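Local coordinates for SusD-like carbohydrate binding protein BF1063 (Bacteroides fragilis NCTC 9343, PDB 3I4G) that probably binds carbohydrate at the bacterial outer membrane, like other SusD-type glycan-capturing proteins, at residues I122-F127 / A179-F184. Sequence-based numbering, arbitrary orientation.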
loop_
_atom_site.group_PDB
_atom_site.type_symbol
_atom_site.label_atom_id
_atom_site.label_comp_id
_atom_site.label_asym_id
_atom_site.label_seq_id
_atom_site.Cartn_x
_atom_site.Cartn_y
_atom_site.Cartn_z
ATOM N N ILE A 122 -16.741 12.936 -15.864
ATOM C CA ILE A 122 -15.546 13.669 -16.253
ATOM C C ILE A 122 -14.620 13.771 -15.044
ATOM O O ILE A 122 -13.429 13.538 -15.141
ATOM C CB ILE A 122 -15.865 15.073 -16.776
ATOM C CG1 ILE A 122 -16.519 14.966 -18.154
ATOM C CG2 ILE A 122 -14.587 15.943 -16.828
ATOM C CD1 ILE A 122 -17.164 16.244 -18.658
ATOM N N ALA A 123 -15.180 14.139 -13.887
ATOM C CA ALA A 123 -14.367 14.188 -12.666
ATOM C C ALA A 123 -13.761 12.834 -12.308
ATOM O O ALA A 123 -12.598 12.759 -11.864
ATOM C CB ALA A 123 -15.211 14.728 -11.514
ATOM N N GLU A 124 -14.508 11.748 -12.484
ATOM C CA GLU A 124 -13.982 10.409 -12.202
ATOM C C GLU A 124 -12.834 10.082 -13.121
ATOM O O GLU A 124 -11.819 9.560 -12.669
ATOM C CB GLU A 124 -15.089 9.384 -12.314
ATOM C CG GLU A 124 -16.164 9.582 -11.259
ATOM C CD GLU A 124 -17.228 8.551 -11.328
ATOM O OE1 GLU A 124 -17.059 7.463 -10.737
ATOM O OE2 GLU A 124 -18.250 8.813 -11.982
ATOM N N ALA A 125 -12.986 10.361 -14.408
ATOM C CA ALA A 125 -11.908 10.111 -15.359
ATOM C C ALA A 125 -10.681 10.943 -15.044
ATOM O O ALA A 125 -9.542 10.452 -15.150
ATOM C CB ALA A 125 -12.381 10.378 -16.800
ATOM N N ARG A 126 -10.880 12.194 -14.640
ATOM C CA ARG A 126 -9.733 13.032 -14.270
ATOM C C ARG A 126 -9.041 12.520 -13.006
ATOM O O ARG A 126 -7.824 12.530 -12.914
ATOM C CB ARG A 126 -10.141 14.501 -14.115
ATOM C CG ARG A 126 -10.564 15.139 -15.445
ATOM C CD ARG A 126 -11.080 16.536 -15.226
ATOM N NE ARG A 126 -10.004 17.475 -14.999
ATOM C CZ ARG A 126 -10.195 18.780 -14.819
ATOM N NH1 ARG A 126 -11.420 19.276 -14.745
ATOM N NH2 ARG A 126 -9.159 19.587 -14.689
ATOM N N PHE A 127 -9.827 12.088 -12.033
ATOM C CA PHE A 127 -9.253 11.507 -10.823
ATOM C C PHE A 127 -8.409 10.307 -11.165
ATOM O O PHE A 127 -7.266 10.201 -10.751
ATOM C CB PHE A 127 -10.361 11.099 -9.853
ATOM C CG PHE A 127 -9.879 10.203 -8.731
ATOM C CD1 PHE A 127 -9.198 10.737 -7.650
ATOM C CD2 PHE A 127 -10.108 8.839 -8.771
ATOM C CE1 PHE A 127 -8.750 9.915 -6.621
ATOM C CE2 PHE A 127 -9.658 8.029 -7.727
ATOM C CZ PHE A 127 -8.973 8.582 -6.659
ATOM N N ALA A 179 -13.979 18.754 -6.651
ATOM C CA ALA A 179 -15.090 19.682 -6.704
ATOM C C ALA A 179 -16.344 19.063 -7.293
ATOM O O ALA A 179 -17.433 19.439 -6.895
ATOM C CB ALA A 179 -14.710 20.907 -7.511
ATOM N N ASP A 180 -16.180 18.142 -8.248
ATOM C CA ASP A 180 -17.321 17.565 -8.981
ATOM C C ASP A 180 -17.610 16.109 -8.682
ATOM O O ASP A 180 -18.422 15.497 -9.361
ATOM C CB ASP A 180 -17.120 17.752 -10.501
ATOM C CG ASP A 180 -17.310 19.193 -10.960
ATOM O OD1 ASP A 180 -17.969 19.998 -10.246
ATOM O OD2 ASP A 180 -16.843 19.504 -12.080
ATOM N N LEU A 181 -16.987 15.570 -7.642
ATOM C CA LEU A 181 -17.301 14.224 -7.200
ATOM C C LEU A 181 -18.241 14.308 -6.005
ATOM O O LEU A 181 -18.107 15.232 -5.177
ATOM C CB LEU A 181 -16.036 13.473 -6.792
ATOM C CG LEU A 181 -15.079 13.106 -7.932
ATOM C CD1 LEU A 181 -13.745 12.596 -7.393
ATOM C CD2 LEU A 181 -15.721 12.084 -8.883
ATOM N N PRO A 182 -19.156 13.346 -5.875
ATOM C CA PRO A 182 -20.010 13.360 -4.684
ATOM C C PRO A 182 -19.227 13.123 -3.417
ATOM O O PRO A 182 -18.251 12.372 -3.403
ATOM C CB PRO A 182 -21.016 12.235 -4.913
ATOM C CG PRO A 182 -20.657 11.585 -6.223
ATOM C CD PRO A 182 -19.418 12.205 -6.777
ATOM N N ARG A 183 -19.694 13.730 -2.340
ATOM C CA ARG A 183 -19.119 13.472 -1.026
ATOM C C ARG A 183 -19.390 12.037 -0.652
ATOM O O ARG A 183 -20.362 11.426 -1.082
ATOM C CB ARG A 183 -19.678 14.451 0.010
ATOM C CG ARG A 183 -21.129 14.252 0.329
ATOM C CD ARG A 183 -21.648 15.415 1.126
ATOM N NE ARG A 183 -20.981 15.509 2.426
ATOM C CZ ARG A 183 -20.863 16.626 3.135
ATOM N NH1 ARG A 183 -21.318 17.792 2.679
ATOM N NH2 ARG A 183 -20.295 16.578 4.322
ATOM N N PHE A 184 -18.532 11.511 0.215
ATOM C CA PHE A 184 -18.591 10.132 0.721
ATOM C C PHE A 184 -19.978 9.779 1.247
ATOM O O PHE A 184 -20.521 8.691 0.930
ATOM C CB PHE A 184 -17.548 9.965 1.850
ATOM C CG PHE A 184 -17.496 8.580 2.443
ATOM C CD1 PHE A 184 -18.336 8.239 3.503
ATOM C CD2 PHE A 184 -16.634 7.604 1.937
ATOM C CE1 PHE A 184 -18.290 6.980 4.075
ATOM C CE2 PHE A 184 -16.601 6.339 2.529
ATOM C CZ PHE A 184 -17.457 6.035 3.594
#
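Leu181 lays its forked end over the side of helix 116-139, where its two methyl groups are shared among Ala123, Glu124 and Phe127. The leucine CB does not start out facing the helix, but with CG anti to its own carbonyl carbon (chi1 -69°) the branch comes down on the helix surface. There CD2 lies 3.5 Å from Glu124 CG and 3.8 Å from Ala123 CB, while CD1 makes a looser approach to Phe127 CB at 4.4 Å. Ala123 and Phe127 are one helical turn apart, joined by the Phe127 N to Ala123 O hydrogen bond, and the leucine fork spans that turn.

Ala123 carries the other half of the contact. Its methyl points at the opposing chain and meets Asp180 CB at 3.7 Å, and this small side chain lets the backbones come within 5.8 Å between the CA atoms of Ala123 and Asp180. Asp180 contributes just its methylene here; its carboxylate OD2 remains 6.0 Å from Arg126 NH1, and Arg126 is instead paired through NH2 with Glu173.

Glu124 is used in two ways. Its CG methylene crosses the leucine at a slant, offering apolar surface, whereas the buried carboxylate is satisfied elsewhere, OE1 by a salt bridge to Arg194 and a hydrogen bond to Tyr32. The Phe127 ring leads away from Leu181 to an edge-to-face contact with Phe253, and Ala200 of helix 197-211 touches both Phe127 and Leu181.

No hydrogen bond crosses between the two segments, which are held by apolar packing near the C-terminal end of helix 163-180. Packing of a leucine from the chain leaving that helix against helix 116-139 is consistent with the TPR-like helical scaffold of SusD-family proteins.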